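Local coordinates for probable dehydrogenase (Bordetella bronchiseptica, PDB 3MOI), which probably catalyses an NAD(P)-dependent oxidation or reduction, as expected for a GFO/IDH/MocA-type oxidoreductase, although its substrate is not established, at residues E272-R275 / S276-F280; D102-D105 / R106-E109; R203-P206 / K207-T210; A259-V262 / L263-E267. One frame throughout, in Å; residues are numbered along the deposited sequence.

Contact 1: residues E272-R275 / S276-F280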
ATOM      1  N   GLU A 272       0.325  12.471 -33.019  1.00 56.34           N
ATOM      2  CA  GLU A 272       0.173  11.536 -34.153  1.00 56.73           C
ATOM      3  C   GLU A 272       0.370  10.084 -33.751  1.00 56.40           C
ATOM      4  O   GLU A 272      -0.362   9.207 -34.216  1.00 55.86           O
ATOM      5  CB  GLU A 272       1.184  11.843 -35.305  1.00 57.27           C
ATOM      6  CG  GLU A 272       0.578  12.412 -36.608  1.00 57.65           C
ATOM      7  CD  GLU A 272      -0.401  11.456 -37.376  1.00 58.81           C
ATOM      8  OE1 GLU A 272       0.078  10.579 -38.145  1.00 56.80           O
ATOM      9  OE2 GLU A 272      -1.648  11.617 -37.238  1.00 58.86           O
ATOM     10  N   LEU A 273       1.386   9.813 -32.937  1.00 56.16           N
ATOM     11  CA  LEU A 273       1.585   8.450 -32.503  1.00 56.56           C
ATOM     12  C   LEU A 273       0.318   8.018 -31.762  1.00 57.35           C
ATOM     13  O   LEU A 273      -0.148   6.877 -31.925  1.00 57.55           O
ATOM     14  CB  LEU A 273       2.795   8.318 -31.600  1.00 56.28           C
ATOM     15  CG  LEU A 273       3.555   6.991 -31.697  1.00 56.59           C
ATOM     16  CD1 LEU A 273       4.252   6.739 -30.366  1.00 56.32           C
ATOM     17  CD2 LEU A 273       2.694   5.776 -32.097  1.00 55.90           C
ATOM     18  N   ARG A 274      -0.244   8.955 -30.989  1.00 57.66           N
ATOM     19  CA  ARG A 274      -1.413   8.700 -30.179  1.00 58.41           C
ATOM     20  C   ARG A 274      -2.588   8.243 -31.067  1.00 59.18           C
ATOM     21  O   ARG A 274      -3.093   7.113 -30.949  1.00 58.35           O
ATOM     22  CB  ARG A 274      -1.747   9.967 -29.332  1.00 58.57           C
ATOM     23  CG  ARG A 274      -2.852   9.844 -28.243  1.00 58.42           C
ATOM     24  CD  ARG A 274      -3.161   8.383 -27.932  1.00 58.94           C
ATOM     25  NE  ARG A 274      -3.783   8.033 -26.646  1.00 60.97           N
ATOM     26  CZ  ARG A 274      -4.801   8.634 -26.048  1.00 58.20           C
ATOM     27  NH1 ARG A 274      -5.385   9.717 -26.544  1.00 59.19           N
ATOM     28  NH2 ARG A 274      -5.235   8.111 -24.936  1.00 56.08           N
ATOM     29  N   ARG A 275      -2.992   9.096 -31.994  1.00 60.27           N
ATOM     30  CA  ARG A 275      -4.150   8.766 -32.803  1.00 61.41           C
ATOM     31  C   ARG A 275      -3.919   7.663 -33.833  1.00 61.61           C
ATOM     32  O   ARG A 275      -4.880   7.036 -34.243  1.00 61.18           O
ATOM     33  CB  ARG A 275      -4.757  10.008 -33.456  1.00 61.67           C
ATOM     34  CG  ARG A 275      -4.059  10.495 -34.656  1.00 62.72           C
ATOM     35  CD  ARG A 275      -5.021  10.764 -35.814  1.00 64.49           C
ATOM     36  NE  ARG A 275      -4.243  10.697 -37.043  1.00 66.63           N
ATOM     37  CZ  ARG A 275      -4.159   9.635 -37.842  1.00 69.07           C
ATOM     38  NH1 ARG A 275      -3.374   9.700 -38.913  1.00 71.39           N
ATOM     39  NH2 ARG A 275      -4.859   8.525 -37.605  1.00 68.79           N
ATOM     40  N   SER A 276      -2.668   7.409 -34.221  1.00 62.34           N
ATOM     41  CA  SER A 276      -2.369   6.330 -35.191  1.00 63.40           C
ATOM     42  C   SER A 276      -2.211   4.958 -34.520  1.00 64.06           C
ATOM     43  O   SER A 276      -2.345   3.929 -35.187  1.00 64.08           O
ATOM     44  CB  SER A 276      -1.140   6.655 -36.094  1.00 63.30           C
ATOM     45  OG  SER A 276       0.101   6.492 -35.413  1.00 62.98           O
ATOM     46  N   ARG A 277      -1.906   4.935 -33.223  1.00 65.08           N
ATOM     47  CA  ARG A 277      -1.751   3.660 -32.518  1.00 65.78           C
ATOM     48  C   ARG A 277      -3.051   3.225 -31.849  1.00 65.93           C
ATOM     49  O   ARG A 277      -3.424   2.048 -31.883  1.00 65.99           O
ATOM     50  CB  ARG A 277      -0.647   3.707 -31.473  1.00 65.61           C
ATOM     51  CG  ARG A 277      -0.118   2.304 -31.225  1.00 67.69           C
ATOM     52  CD  ARG A 277       0.424   2.073 -29.842  1.00 69.10           C
ATOM     53  NE  ARG A 277       1.871   1.829 -29.804  1.00 70.32           N
ATOM     54  CZ  ARG A 277       2.530   1.471 -28.692  1.00 70.63           C
ATOM     55  NH1 ARG A 277       1.851   1.313 -27.550  1.00 69.63           N
ATOM     56  NH2 ARG A 277       3.865   1.277 -28.710  1.00 69.95           N
ATOM     57  N   TYR A 278      -3.721   4.183 -31.226  1.00 66.11           N
ATOM     58  CA  TYR A 278      -4.922   3.892 -30.446  1.00 66.57           C
ATOM     59  C   TYR A 278      -6.239   4.204 -31.227  1.00 65.94           C
ATOM     60  O   TYR A 278      -7.338   3.956 -30.740  1.00 65.63           O
ATOM     61  CB  TYR A 278      -4.837   4.617 -29.077  1.00 66.89           C
ATOM     62  CG  TYR A 278      -3.776   4.033 -28.118  1.00 68.53           C
ATOM     63  CD1 TYR A 278      -4.024   2.867 -27.390  1.00 69.28           C
ATOM     64  CD2 TYR A 278      -2.536   4.642 -27.957  1.00 70.21           C
ATOM     65  CE1 TYR A 278      -3.075   2.331 -26.530  1.00 70.51           C
ATOM     66  CE2 TYR A 278      -1.577   4.115 -27.086  1.00 71.39           C
ATOM     67  CZ  TYR A 278      -1.853   2.961 -26.379  1.00 71.66           C
ATOM     68  OH  TYR A 278      -0.906   2.438 -25.535  1.00 71.59           O
ATOM     69  N   GLY A 279      -6.121   4.717 -32.446  1.00 65.36           N
ATOM     70  CA  GLY A 279      -7.289   4.950 -33.284  1.00 65.13           C
ATOM     71  C   GLY A 279      -7.927   3.671 -33.814  1.00 64.77           C
ATOM     72  O   GLY A 279      -7.410   2.551 -33.611  1.00 64.35           O
ATOM     73  N   PHE A 280      -9.058   3.847 -34.498  1.00 64.39           N
ATOM     74  CA  PHE A 280      -9.796   2.714 -35.069  1.00 64.02           C
ATOM     75  C   PHE A 280      -9.091   2.152 -36.301  1.00 64.32           C
ATOM     76  O   PHE A 280      -8.842   2.891 -37.253  1.00 63.69           O
ATOM     77  CB  PHE A 280     -11.244   3.088 -35.448  1.00 63.48           C
ATOM     78  CG  PHE A 280     -11.990   1.950 -36.050  1.00 60.94           C
ATOM     79  CD1 PHE A 280     -12.312   0.849 -35.281  1.00 60.00           C
ATOM     80  CD2 PHE A 280     -12.279   1.927 -37.392  1.00 59.83           C
ATOM     81  CE1 PHE A 280     -12.958  -0.253 -35.831  1.00 60.54           C
ATOM     82  CE2 PHE A 280     -12.927   0.830 -37.961  1.00 60.40           C
ATOM     83  CZ  PHE A 280     -13.256  -0.269 -37.178  1.00 60.17           C
TER
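S276 carries OG between its backbone N and its carbonyl carbon (chi1 76°), which turns the hydroxyl back along the helix onto E272. R274 has CG anti to its N (chi1 -172°) and a nearly eclipsed second torsion, a bend that brings CD and NE up to Y278 CD2. S276 OG donates to E272 O at 3.0 Å, while S276 N reaches the same oxygen at 2.9 Å; the two donors arrive from opposite faces of the carbonyl plane, so one acceptor is gripped twice. R274 CD lies 3.8 Å from Y278 CD2, the side chains crossing at about a right angle with guanidinium and ring planes 62° apart. Beside them L273 and R277 run alongside each other, L273 CD2 touching R277 CB at 4.0 Å. The backbone continues with Y278 N to R274 O at 3.0 Å and finishes in a weak bond from G279 N to R275 O. On the exposed side R275 NE forms a salt bridge with E272 OE2 at 2.8 Å. This is the last part of the surface helix 270-278: Y278 meets F12 edge-to-face, L273 rests on P160, and F280 leads the chain toward helix 38-48, where its ring packs edge-to-face on F44.

Contact 2: residues D102-D105 / R106-E109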
ATOM      1  N   ASP A 102     -21.272  21.932 -11.642  1.00 33.96           N
ATOM      2  CA  ASP A 102     -22.452  22.478 -12.268  1.00 33.88           C
ATOM      3  C   ASP A 102     -22.901  21.607 -13.436  1.00 32.76           C
ATOM      4  O   ASP A 102     -24.110  21.349 -13.632  1.00 31.57           O
ATOM      5  CB  ASP A 102     -22.179  23.882 -12.826  1.00 34.35           C
ATOM      6  CG  ASP A 102     -21.937  24.928 -11.756  1.00 39.46           C
ATOM      7  OD1 ASP A 102     -22.492  24.842 -10.626  1.00 42.65           O
ATOM      8  OD2 ASP A 102     -21.209  25.915 -12.082  1.00 47.37           O
ATOM      9  N   GLU A 103     -21.941  21.228 -14.268  1.00 31.75           N
ATOM     10  CA  GLU A 103     -22.259  20.286 -15.327  1.00 32.57           C
ATOM     11  C   GLU A 103     -22.916  19.024 -14.753  1.00 32.05           C
ATOM     12  O   GLU A 103     -24.010  18.578 -15.188  1.00 31.52           O
ATOM     13  CB  GLU A 103     -21.036  19.923 -16.169  1.00 32.57           C
ATOM     14  CG  GLU A 103     -20.630  21.078 -17.108  1.00 34.03           C
ATOM     15  CD  GLU A 103     -19.612  20.717 -18.229  1.00 34.98           C
ATOM     16  OE1 GLU A 103     -19.312  19.537 -18.460  1.00 30.19           O
ATOM     17  OE2 GLU A 103     -19.109  21.660 -18.916  1.00 39.08           O
ATOM     18  N   ALA A 104     -22.250  18.447 -13.778  1.00 31.49           N
ATOM     19  CA  ALA A 104     -22.771  17.243 -13.182  1.00 31.78           C
ATOM     20  C   ALA A 104     -24.212  17.466 -12.701  1.00 31.86           C
ATOM     21  O   ALA A 104     -25.008  16.597 -12.804  1.00 30.28           O
ATOM     22  CB  ALA A 104     -21.918  16.811 -12.110  1.00 30.82           C
ATOM     23  N   ASP A 105     -24.549  18.653 -12.235  1.00 33.15           N
ATOM     24  CA  ASP A 105     -25.912  18.917 -11.802  1.00 34.38           C
ATOM     25  C   ASP A 105     -26.807  18.996 -12.991  1.00 34.99           C
ATOM     26  O   ASP A 105     -27.899  18.500 -12.923  1.00 36.06           O
ATOM     27  CB  ASP A 105     -26.049  20.211 -10.965  1.00 33.61           C
ATOM     28  CG  ASP A 105     -25.481  20.049  -9.548  1.00 36.48           C
ATOM     29  OD1 ASP A 105     -25.228  18.866  -9.111  1.00 37.05           O
ATOM     30  OD2 ASP A 105     -25.291  21.081  -8.865  1.00 36.43           O
ATOM     31  N   ARG A 106     -26.363  19.604 -14.079  1.00 35.56           N
ATOM     32  CA  ARG A 106     -27.223  19.674 -15.251  1.00 37.00           C
ATOM     33  C   ARG A 106     -27.516  18.297 -15.799  1.00 34.33           C
ATOM     34  O   ARG A 106     -28.616  18.053 -16.336  1.00 33.83           O
ATOM     35  CB  ARG A 106     -26.612  20.495 -16.402  1.00 39.39           C
ATOM     36  CG  ARG A 106     -26.527  22.032 -16.220  1.00 45.47           C
ATOM     37  CD  ARG A 106     -26.082  22.649 -17.623  1.00 52.83           C
ATOM     38  NE  ARG A 106     -27.123  22.380 -18.650  1.00 57.68           N
ATOM     39  CZ  ARG A 106     -26.931  22.228 -19.965  1.00 60.71           C
ATOM     40  NH1 ARG A 106     -25.712  22.242 -20.534  1.00 61.34           N
ATOM     41  NH2 ARG A 106     -27.992  22.023 -20.727  1.00 61.47           N
ATOM     42  N   MET A 107     -26.551  17.407 -15.661  1.00 32.35           N
ATOM     43  CA  MET A 107     -26.676  16.022 -16.175  1.00 31.60           C
ATOM     44  C   MET A 107     -27.712  15.224 -15.337  1.00 32.06           C
ATOM     45  O   MET A 107     -28.640  14.581 -15.881  1.00 32.12           O
ATOM     46  CB  MET A 107     -25.291  15.346 -16.230  1.00 31.45           C
ATOM     47  CG  MET A 107     -24.303  15.913 -17.351  1.00 29.74           C
ATOM     48  SD  MET A 107     -22.572  15.427 -17.252  1.00 26.94           S
ATOM     49  CE  MET A 107     -22.098  16.725 -16.361  1.00 29.76           C
ATOM     50  N   ILE A 108     -27.611  15.361 -14.021  1.00 31.56           N
ATOM     51  CA  ILE A 108     -28.506  14.705 -13.092  1.00 31.91           C
ATOM     52  C   ILE A 108     -29.939  15.180 -13.382  1.00 33.30           C
ATOM     53  O   ILE A 108     -30.853  14.378 -13.553  1.00 33.97           O
ATOM     54  CB  ILE A 108     -28.041  14.980 -11.627  1.00 31.98           C
ATOM     55  CG1 ILE A 108     -26.719  14.193 -11.359  1.00 29.54           C
ATOM     56  CG2 ILE A 108     -29.109  14.637 -10.578  1.00 29.00           C
ATOM     57  CD1 ILE A 108     -25.912  14.654 -10.122  1.00 23.12           C
ATOM     58  N   GLU A 109     -30.110  16.481 -13.529  1.00 33.42           N
ATOM     59  CA  GLU A 109     -31.429  17.040 -13.626  1.00 33.62           C
ATOM     60  C   GLU A 109     -32.089  16.585 -14.933  1.00 31.65           C
ATOM     61  O   GLU A 109     -33.237  16.138 -14.951  1.00 29.98           O
ATOM     62  CB  GLU A 109     -31.362  18.551 -13.410  1.00 34.52           C
ATOM     63  CG  GLU A 109     -30.859  18.917 -11.976  1.00 40.08           C
ATOM     64  CD  GLU A 109     -30.485  20.425 -11.714  1.00 47.61           C
ATOM     65  OE1 GLU A 109     -30.234  21.209 -12.669  1.00 51.31           O
ATOM     66  OE2 GLU A 109     -30.442  20.828 -10.513  1.00 51.81           O
TER
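The flat peptide carbonyl of D105 has the E109 side chain lying against its oxygen in van der Waals contact, D105 O being 3.1 Å from E109 CG and 3.4 Å from E109 CD, while the same oxygen takes its hydrogen bond from E109 N. E109 CG stands beside its own backbone N (chi1 -63°), which folds the chain back over the preceding turn. The other peptide carbonyls of the turn take N-H donors. M107 N meets E103 O almost head-on at 2.8 Å, whereas I108 N comes to A104 O at 3.1 Å, tilted 25° from the carbonyl plane. R106 N to D102 O and E109 N to D105 O are tilted similarly. I108 lays CG1 against A104 O at 3.3 Å. The M107 methyl is modelled too close to E103, leaving its exact place doubtful. D105 OD1 forms a salt bridge with K366 of helix 362-381, and D105 OD2 stays 5.4 Å from E109 OE2, a like-charged neighbour. A104 and I108 pack on helix 362-381 and M107 on helix 77-86. Helix 101-114, packed between these two helices, is the crossover helix of the beta-alpha-beta unit that links parallel strands 90-93 and 118-120 in the Rossmann-type fold.

Contact 3: residues R203-P206 / K207-T210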
ATOM      1  N   ARG A 203       3.872  15.830  -9.342  1.00 39.70           N
ATOM      2  CA  ARG A 203       4.013  16.055 -10.778  1.00 39.55           C
ATOM      3  C   ARG A 203       5.490  15.999 -11.009  1.00 38.18           C
ATOM      4  O   ARG A 203       6.139  16.984 -11.291  1.00 37.33           O
ATOM      5  CB  ARG A 203       3.532  17.429 -11.145  1.00 40.67           C
ATOM      6  CG  ARG A 203       2.075  17.645 -10.940  1.00 46.60           C
ATOM      7  CD  ARG A 203       1.673  18.908 -11.649  1.00 55.33           C
ATOM      8  NE  ARG A 203       1.586  19.995 -10.701  1.00 63.96           N
ATOM      9  CZ  ARG A 203       0.523  20.793 -10.575  1.00 72.59           C
ATOM     10  NH1 ARG A 203      -0.550  20.652 -11.394  1.00 73.59           N
ATOM     11  NH2 ARG A 203       0.527  21.743  -9.616  1.00 74.21           N
ATOM     12  N   LEU A 204       6.031  14.811 -10.890  1.00 37.45           N
ATOM     13  CA  LEU A 204       7.458  14.677 -10.859  1.00 37.60           C
ATOM     14  C   LEU A 204       8.205  14.924 -12.170  1.00 37.88           C
ATOM     15  O   LEU A 204       9.413  14.884 -12.174  1.00 37.31           O
ATOM     16  CB  LEU A 204       7.790  13.302 -10.296  1.00 37.49           C
ATOM     17  CG  LEU A 204       7.220  13.119  -8.878  1.00 36.90           C
ATOM     18  CD1 LEU A 204       7.866  11.962  -8.242  1.00 35.63           C
ATOM     19  CD2 LEU A 204       7.363  14.392  -7.990  1.00 32.69           C
ATOM     20  N   ASP A 205       7.493  15.168 -13.266  1.00 38.80           N
ATOM     21  CA  ASP A 205       8.122  15.460 -14.553  1.00 39.48           C
ATOM     22  C   ASP A 205       7.587  16.801 -15.078  1.00 39.91           C
ATOM     23  O   ASP A 205       6.428  16.932 -15.498  1.00 39.44           O
ATOM     24  CB  ASP A 205       7.856  14.311 -15.537  1.00 39.93           C
ATOM     25  CG  ASP A 205       8.574  14.466 -16.886  1.00 40.36           C
ATOM     26  OD1 ASP A 205       9.097  15.561 -17.232  1.00 43.07           O
ATOM     27  OD2 ASP A 205       8.591  13.457 -17.619  1.00 39.95           O
ATOM     28  N   PRO A 206       8.446  17.810 -15.066  1.00 40.82           N
ATOM     29  CA  PRO A 206       8.027  19.128 -15.516  1.00 41.46           C
ATOM     30  C   PRO A 206       7.839  19.228 -17.008  1.00 41.83           C
ATOM     31  O   PRO A 206       7.202  20.167 -17.445  1.00 42.14           O
ATOM     32  CB  PRO A 206       9.170  20.044 -15.071  1.00 42.16           C
ATOM     33  CG  PRO A 206      10.367  19.152 -14.936  1.00 41.75           C
ATOM     34  CD  PRO A 206       9.829  17.785 -14.560  1.00 40.98           C
ATOM     35  N   LYS A 207       8.373  18.291 -17.794  1.00 42.43           N
ATOM     36  CA  LYS A 207       8.058  18.274 -19.248  1.00 43.28           C
ATOM     37  C   LYS A 207       6.643  17.761 -19.519  1.00 42.51           C
ATOM     38  O   LYS A 207       6.090  17.953 -20.595  1.00 40.72           O
ATOM     39  CB  LYS A 207       9.042  17.408 -20.050  1.00 44.05           C
ATOM     40  CG  LYS A 207      10.538  17.834 -19.989  1.00 46.57           C
ATOM     41  CD  LYS A 207      11.441  16.658 -20.531  1.00 49.85           C
ATOM     42  CE  LYS A 207      12.970  16.924 -20.521  1.00 49.34           C
ATOM     43  NZ  LYS A 207      13.315  18.059 -21.377  1.00 48.38           N
ATOM     44  N   ARG A 208       6.079  17.079 -18.534  1.00 42.59           N
ATOM     45  CA  ARG A 208       4.737  16.542 -18.665  1.00 42.77           C
ATOM     46  C   ARG A 208       3.961  16.878 -17.390  1.00 41.20           C
ATOM     47  O   ARG A 208       3.651  16.004 -16.626  1.00 40.65           O
ATOM     48  CB  ARG A 208       4.778  15.019 -18.898  1.00 43.31           C
ATOM     49  CG  ARG A 208       5.808  14.534 -19.908  1.00 43.78           C
ATOM     50  CD  ARG A 208       5.476  13.129 -20.404  1.00 46.50           C
ATOM     51  NE  ARG A 208       4.932  13.212 -21.759  1.00 51.41           N
ATOM     52  CZ  ARG A 208       4.056  12.374 -22.297  1.00 56.66           C
ATOM     53  NH1 ARG A 208       3.570  11.336 -21.628  1.00 58.75           N
ATOM     54  NH2 ARG A 208       3.657  12.578 -23.532  1.00 59.80           N
ATOM     55  N   PRO A 209       3.607  18.150 -17.208  1.00 40.07           N
ATOM     56  CA  PRO A 209       3.336  18.674 -15.883  1.00 39.81           C
ATOM     57  C   PRO A 209       1.913  18.499 -15.434  1.00 38.41           C
ATOM     58  O   PRO A 209       1.219  19.466 -15.163  1.00 39.15           O
ATOM     59  CB  PRO A 209       3.691  20.168 -16.031  1.00 40.05           C
ATOM     60  CG  PRO A 209       3.405  20.484 -17.406  1.00 40.18           C
ATOM     61  CD  PRO A 209       3.457  19.190 -18.225  1.00 40.36           C
ATOM     62  N   THR A 210       1.483  17.254 -15.350  1.00 36.36           N
ATOM     63  CA  THR A 210       0.234  16.957 -14.762  1.00 34.93           C
ATOM     64  C   THR A 210       0.535  15.946 -13.660  1.00 34.43           C
ATOM     65  O   THR A 210       1.637  15.500 -13.517  1.00 34.42           O
ATOM     66  CB  THR A 210      -0.769  16.419 -15.788  1.00 35.17           C
ATOM     67  OG1 THR A 210      -2.049  16.231 -15.135  1.00 36.41           O
ATOM     68  CG2 THR A 210      -0.297  15.109 -16.386  1.00 33.74           C
TER
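D205 and the two residues K207 and R208 make the tight part of this loop. D205 OD1 accepts from K207 N at 2.9 Å, closing an Asx turn, and D205 O accepts from R208 N at 3.1 Å, closing a type I beta turn from D205 to R208. The two bonds differ in approach: R208 N sits well above the carbonyl plane, 60° out of it, while K207 N reaches OD1 on the anti side of the carboxylate, 35° out of its plane. With CG anti to its backbone N (chi1 -175°), the D205 carboxylate is carried over the turn, where OD1 also touches K207 CB at 3.4 Å and OD2 lies 3.8 Å from R208 CG. Beyond R208 the chain bends again at P209, the centre of an inverse gamma turn closed by T210 N to R208 O at 2.8 Å. R203 makes a separate close van der Waals contact, its CG 3.4 Å from T210 O, and ends in a salt bridge with E211.

The looser side is made of the exposed P206, K207 and P209. P206 and P209 meet only lightly, P209 CB being 3.8 Å from P206 O, and K207 runs outward with NZ 6.4 Å from D205 OD1. L204 packs on S146 of the second subunit.

The charged ends look beyond the turn: R208 is buried and salt-bridged to E270, and D205 OD2 is hydrogen-bonded to Y158 OH. One aspartate thus serves the turn with OD1 and the protein body with OD2, tying the hairpin loop between strands 194-202 and 213-220 to its surroundings.

Contact 4: residues A259-V262 / L263-E267; sequences ARKV and LRQLE
L263 leans back on A259, its CD1 3.1 Å from A259 O, while L263 N donates to that oxygen at 3.3 Å from above the carbonyl plane. The carbonyl is thus approached by the amide and by a methyl of one residue. L263 CD1 also meets V262 CG1 at 4.2 Å. Next, R264 N bonds R260 O at 3.0 Å, and the bend at chi3 (46°) brings R264 NH2 obliquely to K261 CG, 3.9 Å away. The contact is through the lysine's CG; the charged ends, K261 NZ and R264 NH2, stay 5.4 Å apart. These are turns of the short surface helix 258-265, whose beginning is fastened by A259 N to D234 OD1; R260, pointing away, makes a cation-pi contact with Y158, and its NH2 is hydrogen-bonded to Y233 O and salt-bridged to D324 of the second subunit. Q265 then lies alongside K261, pointing the same way, and its N donates to K261 O at 3.2 Å in an almost straight bond, N-H...O 176°. L266 is the first residue to leave helical backbone angles, and its N keeps a weak bond to V262 O while its CB rests 3.5 Å from that oxygen.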
ATOM      1  N   ALA A 259       7.395   2.646 -22.210  1.00 50.56           N
ATOM      2  CA  ALA A 259       6.667   3.726 -22.825  1.00 50.16           C
ATOM      3  C   ALA A 259       7.518   4.962 -22.943  1.00 49.74           C
ATOM      4  O   ALA A 259       7.328   5.752 -23.853  1.00 49.90           O
ATOM      5  CB  ALA A 259       5.357   4.021 -22.017  1.00 50.05           C
ATOM      6  N   ARG A 260       8.435   5.137 -22.004  1.00 50.33           N
ATOM      7  CA  ARG A 260       9.392   6.235 -22.040  1.00 51.09           C
ATOM      8  C   ARG A 260      10.446   6.065 -23.181  1.00 51.46           C
ATOM      9  O   ARG A 260      10.826   7.047 -23.820  1.00 51.32           O
ATOM     10  CB  ARG A 260      10.083   6.383 -20.672  1.00 50.96           C
ATOM     11  CG  ARG A 260      11.058   7.567 -20.615  1.00 52.39           C
ATOM     12  CD  ARG A 260      11.988   7.565 -19.377  1.00 55.20           C
ATOM     13  NE  ARG A 260      11.281   8.043 -18.180  1.00 56.35           N
ATOM     14  CZ  ARG A 260      10.582   7.276 -17.342  1.00 55.32           C
ATOM     15  NH1 ARG A 260      10.518   5.955 -17.539  1.00 55.15           N
ATOM     16  NH2 ARG A 260       9.979   7.835 -16.280  1.00 53.69           N
ATOM     17  N   LYS A 261      10.909   4.835 -23.421  1.00 51.83           N
ATOM     18  CA  LYS A 261      11.788   4.532 -24.565  1.00 52.83           C
ATOM     19  C   LYS A 261      11.085   4.919 -25.856  1.00 51.87           C
ATOM     20  O   LYS A 261      11.575   5.746 -26.614  1.00 51.17           O
ATOM     21  CB  LYS A 261      12.139   3.028 -24.601  1.00 53.73           C
ATOM     22  CG  LYS A 261      13.406   2.627 -25.405  1.00 56.94           C
ATOM     23  CD  LYS A 261      13.643   1.067 -25.459  1.00 60.67           C
ATOM     24  CE  LYS A 261      13.174   0.302 -24.133  1.00 63.41           C
ATOM     25  NZ  LYS A 261      13.887   0.653 -22.809  1.00 62.37           N
ATOM     26  N   VAL A 262       9.912   4.347 -26.077  1.00 51.61           N
ATOM     27  CA  VAL A 262       9.141   4.652 -27.280  1.00 51.51           C
ATOM     28  C   VAL A 262       9.074   6.169 -27.521  1.00 52.67           C
ATOM     29  O   VAL A 262       9.241   6.618 -28.644  1.00 53.03           O
ATOM     30  CB  VAL A 262       7.727   4.010 -27.268  1.00 50.81           C
ATOM     31  CG1 VAL A 262       6.888   4.584 -28.366  1.00 49.22           C
ATOM     32  CG2 VAL A 262       7.799   2.482 -27.391  1.00 48.20           C
ATOM     33  N   LEU A 263       8.885   6.968 -26.481  1.00 53.92           N
ATOM     34  CA  LEU A 263       8.722   8.408 -26.693  1.00 55.15           C
ATOM     35  C   LEU A 263      10.033   9.129 -26.967  1.00 56.30           C
ATOM     36  O   LEU A 263      10.050  10.077 -27.731  1.00 57.10           O
ATOM     37  CB  LEU A 263       8.018   9.074 -25.513  1.00 55.10           C
ATOM     38  CG  LEU A 263       6.486   9.017 -25.354  1.00 55.12           C
ATOM     39  CD1 LEU A 263       5.797   7.664 -25.736  1.00 53.03           C
ATOM     40  CD2 LEU A 263       6.200   9.411 -23.869  1.00 52.27           C
ATOM     41  N   ARG A 264      11.127   8.688 -26.358  1.00 57.73           N
ATOM     42  CA  ARG A 264      12.419   9.377 -26.477  1.00 58.65           C
ATOM     43  C   ARG A 264      12.977   9.255 -27.921  1.00 59.33           C
ATOM     44  O   ARG A 264      13.505  10.224 -28.505  1.00 59.28           O
ATOM     45  CB  ARG A 264      13.388   8.798 -25.434  1.00 58.95           C
ATOM     46  CG  ARG A 264      14.788   9.420 -25.412  1.00 61.44           C
ATOM     47  CD  ARG A 264      15.693   8.873 -24.247  1.00 65.02           C
ATOM     48  NE  ARG A 264      15.687   7.402 -24.081  1.00 67.60           N
ATOM     49  CZ  ARG A 264      16.294   6.511 -24.884  1.00 68.67           C
ATOM     50  NH1 ARG A 264      16.975   6.880 -25.967  1.00 68.29           N
ATOM     51  NH2 ARG A 264      16.208   5.216 -24.605  1.00 69.49           N
ATOM     52  N   GLN A 265      12.841   8.052 -28.478  1.00 59.69           N
ATOM     53  CA  GLN A 265      13.280   7.735 -29.836  1.00 59.97           C
ATOM     54  C   GLN A 265      12.322   8.261 -30.883  1.00 60.02           C
ATOM     55  O   GLN A 265      12.709   8.457 -32.037  1.00 60.13           O
ATOM     56  CB  GLN A 265      13.395   6.225 -30.000  1.00 60.00           C
ATOM     57  CG  GLN A 265      14.491   5.610 -29.125  1.00 60.54           C
ATOM     58  CD  GLN A 265      14.520   4.097 -29.218  1.00 61.20           C
ATOM     59  OE1 GLN A 265      13.478   3.446 -29.462  1.00 60.92           O
ATOM     60  NE2 GLN A 265      15.704   3.525 -29.027  1.00 58.89           N
ATOM     61  N   LEU A 266      11.071   8.464 -30.488  1.00 60.00           N
ATOM     62  CA  LEU A 266      10.068   8.994 -31.390  1.00 60.14           C
ATOM     63  C   LEU A 266      10.618  10.199 -32.112  1.00 60.14           C
ATOM     64  O   LEU A 266      11.085  11.148 -31.476  1.00 60.48           O
ATOM     65  CB  LEU A 266       8.819   9.427 -30.628  1.00 60.39           C
ATOM     66  CG  LEU A 266       7.765  10.258 -31.382  1.00 60.85           C
ATOM     67  CD1 LEU A 266       8.260  11.711 -31.526  1.00 61.60           C
ATOM     68  CD2 LEU A 266       7.359   9.638 -32.723  1.00 58.90           C
ATOM     69  N   GLU A 267      10.548  10.127 -33.437  1.00 59.79           N
ATOM     70  CA  GLU A 267      10.781  11.236 -34.341  1.00 59.71           C
ATOM     71  C   GLU A 267       9.412  11.696 -34.967  1.00 59.95           C
ATOM     72  O   GLU A 267       8.633  10.894 -35.547  1.00 59.38           O
ATOM     73  CB  GLU A 267      11.840  10.786 -35.381  1.00 59.90           C
ATOM     74  CG  GLU A 267      11.627  11.162 -36.853  1.00 59.90           C
ATOM     75  CD  GLU A 267      12.812  10.719 -37.753  1.00 60.84           C
ATOM     76  OE1 GLU A 267      12.667  10.753 -39.002  1.00 60.61           O
ATOM     77  OE2 GLU A 267      13.879  10.328 -37.213  1.00 58.53           O
TER

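Contacts 2, 3, 4 and 1 follow in that order along the chain. Contact 2 stands apart in the Rossmann domain, with centres 31 to 40 Å from the others. The remaining three form a chain of neighbours: helices 258-265 and 270-278 follow each other in sequence, and contacts 4 and 1, with centres about 15 Å apart, touch where L273 CD1 meets V262 CG1 at 3.9 Å. Contact 4 also touches the loop of contact 3, R208 NH1 lying 4.0 Å from L263 CD2. Contacts 3 and 4 each reach the second subunit. The two short helices thus run from a hairpin loop of the mixed sheet back toward the nucleotide-binding-type domain.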